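Local coordinates for protein putative secreted endoglycosylceramidase (Rhodococcus hoagii, PDB 6JYZ) that probably cleaves the glycosidic bond between the sugar and the ceramide of galactose-based glycosphingolipids, as a secreted family 5 glycoside hydrolase, at residues A[164-169]-A[176-181]. Numbering follows the deposited sequence.
Sequences WTTCNI and SPAVAR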
ATOM      1  N   TRP A 164     -16.521  24.966  -5.664  1.00 11.38           N
ATOM      2  CA  TRP A 164     -16.918  24.174  -6.827  1.00 11.42           C
ATOM      3  C   TRP A 164     -17.754  22.970  -6.416  1.00 11.53           C
ATOM      4  O   TRP A 164     -17.605  22.440  -5.292  1.00 11.62           O
ATOM      5  CB  TRP A 164     -15.640  23.727  -7.552  1.00 11.83           C
ATOM      6  CG  TRP A 164     -14.870  24.806  -8.250  1.00 11.61           C
ATOM      7  CD1 TRP A 164     -14.944  26.141  -8.018  1.00 12.33           C
ATOM      8  CD2 TRP A 164     -13.881  24.636  -9.239  1.00 11.24           C
ATOM      9  NE1 TRP A 164     -14.073  26.800  -8.857  1.00 13.69           N
ATOM     10  CE2 TRP A 164     -13.388  25.902  -9.616  1.00 12.03           C
ATOM     11  CE3 TRP A 164     -13.335  23.518  -9.883  1.00 12.29           C
ATOM     12  CZ2 TRP A 164     -12.418  26.086 -10.611  1.00 13.84           C
ATOM     13  CZ3 TRP A 164     -12.397  23.668 -10.883  1.00 13.69           C
ATOM     14  CH2 TRP A 164     -11.944  24.951 -11.244  1.00 14.66           C
ATOM     15  N   THR A 165     -18.602  22.488  -7.307  1.00 10.88           N
ATOM     16  CA  THR A 165     -19.514  21.428  -6.927  1.00 11.15           C
ATOM     17  C   THR A 165     -18.776  20.154  -6.504  1.00 10.78           C
ATOM     18  O   THR A 165     -17.769  19.764  -7.104  1.00 10.17           O
ATOM     19  CB  THR A 165     -20.490  21.129  -8.078  1.00 10.62           C
ATOM     20  OG1 THR A 165     -21.351  20.070  -7.638  1.00 12.19           O
ATOM     21  CG2 THR A 165     -19.853  20.694  -9.348  1.00 11.43           C
ATOM     22  N   THR A 166     -19.321  19.568  -5.455  1.00 11.17           N
ATOM     23  CA  THR A 166     -18.861  18.279  -4.925  1.00 10.28           C
ATOM     24  C   THR A 166     -19.447  17.101  -5.672  1.00 11.41           C
ATOM     25  O   THR A 166     -19.107  15.935  -5.384  1.00 12.07           O
ATOM     26  CB  THR A 166     -19.226  18.155  -3.443  1.00 11.05           C
ATOM     27  OG1 THR A 166     -20.657  18.226  -3.341  1.00 12.94           O
ATOM     28  CG2 THR A 166     -18.582  19.255  -2.646  1.00 12.53           C
ATOM     29  N   CYS A 167     -20.328  17.327  -6.628  1.00 11.16           N
ATOM     30  CA  CYS A 167     -20.876  16.241  -7.438  1.00 11.76           C
ATOM     31  C   CYS A 167     -19.910  15.802  -8.497  1.00 12.01           C
ATOM     32  O   CYS A 167     -18.937  16.496  -8.791  1.00 13.63           O
ATOM     33  CB  CYS A 167     -22.208  16.685  -8.011  1.00 12.46           C
ATOM     34  SG  CYS A 167     -23.355  17.213  -6.694  1.00 14.99           S
ATOM     35  N   ASN A 168     -20.088  14.605  -9.009  1.00 11.17           N
ATOM     36  CA  ASN A 168     -19.091  14.026  -9.906  1.00 10.87           C
ATOM     37  C   ASN A 168     -19.682  13.419 -11.180  1.00 11.61           C
ATOM     38  O   ASN A 168     -20.902  13.245 -11.291  1.00 13.00           O
ATOM     39  CB  ASN A 168     -18.243  12.993  -9.129  1.00 11.69           C
ATOM     40  CG  ASN A 168     -19.066  11.894  -8.526  1.00 13.28           C
ATOM     41  OD1 ASN A 168     -19.869  11.289  -9.229  1.00 13.70           O
ATOM     42  ND2 ASN A 168     -18.870  11.590  -7.248  1.00 13.54           N
ATOM     43  N   ILE A 169     -18.774  13.136 -12.115  1.00 12.21           N
ATOM     44  CA  ILE A 169     -19.202  12.481 -13.360  1.00 14.33           C
ATOM     45  C   ILE A 169     -19.253  10.969 -13.132  1.00 13.86           C
ATOM     46  O   ILE A 169     -18.252  10.322 -12.758  1.00 14.75           O
ATOM     47  CB  ILE A 169     -18.253  12.843 -14.490  1.00 14.49           C
ATOM     48  CG1 ILE A 169     -18.355  14.333 -14.767  1.00 15.39           C
ATOM     49  CG2 ILE A 169     -18.589  12.068 -15.787  1.00 16.67           C
ATOM     50  CD1 ILE A 169     -17.361  14.842 -15.865  1.00 19.04           C
ATOM     51  N   SER A 176     -14.872  14.932  -9.507  1.00 11.33           N
ATOM     52  CA  SER A 176     -15.643  16.005  -8.936  1.00 11.39           C
ATOM     53  C   SER A 176     -14.835  17.266  -9.074  1.00 11.42           C
ATOM     54  O   SER A 176     -13.623  17.319  -8.759  1.00 10.65           O
ATOM     55  CB  SER A 176     -15.871  15.558  -7.518  1.00 18.47           C
ATOM     56  OG  SER A 176     -15.699  16.565  -6.604  1.00 20.16           O
ATOM     57  N   PRO A 177     -15.424  18.386  -9.545  1.00  9.83           N
ATOM     58  CA  PRO A 177     -14.719  19.680  -9.573  1.00 10.36           C
ATOM     59  C   PRO A 177     -14.141  20.038  -8.201  1.00 10.00           C
ATOM     60  O   PRO A 177     -13.029  20.520  -8.173  1.00 10.04           O
ATOM     61  CB  PRO A 177     -15.828  20.651 -10.077  1.00 10.78           C
ATOM     62  CG  PRO A 177     -16.673  19.716 -11.008  1.00 11.29           C
ATOM     63  CD  PRO A 177     -16.774  18.423 -10.177  1.00 10.76           C
ATOM     64  N   ALA A 178     -14.874  19.801  -7.103  1.00  9.95           N
ATOM     65  CA  ALA A 178     -14.343  20.201  -5.804  1.00 10.22           C
ATOM     66  C   ALA A 178     -13.062  19.450  -5.455  1.00  9.81           C
ATOM     67  O   ALA A 178     -12.128  20.048  -4.911  1.00 10.18           O
ATOM     68  CB  ALA A 178     -15.385  19.929  -4.734  1.00 10.41           C
ATOM     69  N   VAL A 179     -13.036  18.141  -5.758  1.00  9.49           N
ATOM     70  CA  VAL A 179     -11.847  17.350  -5.405  1.00  9.39           C
ATOM     71  C   VAL A 179     -10.695  17.811  -6.247  1.00  9.17           C
ATOM     72  O   VAL A 179      -9.578  17.995  -5.729  1.00  9.43           O
ATOM     73  CB  VAL A 179     -12.140  15.859  -5.656  1.00 10.13           C
ATOM     74  CG1 VAL A 179     -10.882  14.977  -5.544  1.00 11.18           C
ATOM     75  CG2 VAL A 179     -13.210  15.371  -4.669  1.00 12.15           C
ATOM     76  N   ALA A 180     -10.910  18.020  -7.550  1.00  9.41           N
ATOM     77  CA  ALA A 180      -9.838  18.476  -8.408  1.00  9.47           C
ATOM     78  C   ALA A 180      -9.299  19.840  -7.970  1.00  9.18           C
ATOM     79  O   ALA A 180      -8.078  20.086  -7.968  1.00  9.53           O
ATOM     80  CB  ALA A 180     -10.307  18.505  -9.867  1.00 11.38           C
ATOM     81  N   ARG A 181     -10.194  20.749  -7.599  1.00  9.62           N
ATOM     82  CA  ARG A 181      -9.789  22.078  -7.198  1.00 10.00           C
ATOM     83  C   ARG A 181      -9.001  22.002  -5.879  1.00  9.20           C
ATOM     84  O   ARG A 181      -8.031  22.711  -5.725  1.00  9.84           O
ATOM     85  CB  ARG A 181     -11.056  22.954  -7.027  1.00 10.87           C
ATOM     86  CG  ARG A 181     -10.747  24.395  -6.622  1.00 11.91           C
ATOM     87  CD  ARG A 181     -10.027  25.161  -7.689  1.00 13.76           C
ATOM     88  NE  ARG A 181      -9.481  26.475  -7.282  1.00 14.64           N
ATOM     89  CZ  ARG A 181      -8.288  26.629  -6.853  1.00 15.70           C
ATOM     90  NH1 ARG A 181      -7.508  25.587  -6.544  1.00 16.36           N
ATOM     91  NH2 ARG A 181      -7.783  27.842  -6.714  1.00 18.41           N
TER
HETATM   92  O   HOH W   1     -16.796  15.288  -4.260  1.00 13.76           O
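The loop 164-169 runs across the first turn of helix 177-187, and one backbone bond ties the two: A178 N donates to T165 O at 2.9 Å, reaching that oxygen from 36° out of the carbonyl plane. C167 O, buried and without a hydrogen-bond partner, receives a CA-H...O contact from S176, the residue just before the helix, and lies 3.2 Å from P177 CD. S176 OG caps the helix by accepting from V179 N and donates to a water, which in turn donates to T166 O, so the N-cap hydroxyl also reaches the loop. T165 turns its two branches to different work. Its OG1, anti to the backbone N (chi1 180°), takes the N-H of C167 in a nearly straight bond of 3.1 Å, while T165 CG2 lies alongside the proline ring, 3.7 Å from P177 CG. A valine here would lack the hydroxyl and would probably leave C167 N without its acceptor and the turn freer to open. At the other end of the contact, the W164 indole lies across R181, whose CD sits 3.9 Å from the centroid of the six-membered ring, a CH-pi contact over one face; the guanidinium goes on to a salt bridge with E190. C167 is disulfide-bonded to C141. An ST turn thus packs on a serine-capped helix N-terminus, in the long excursion following strand 119-124 of the family 5 (beta/alpha)8 barrel.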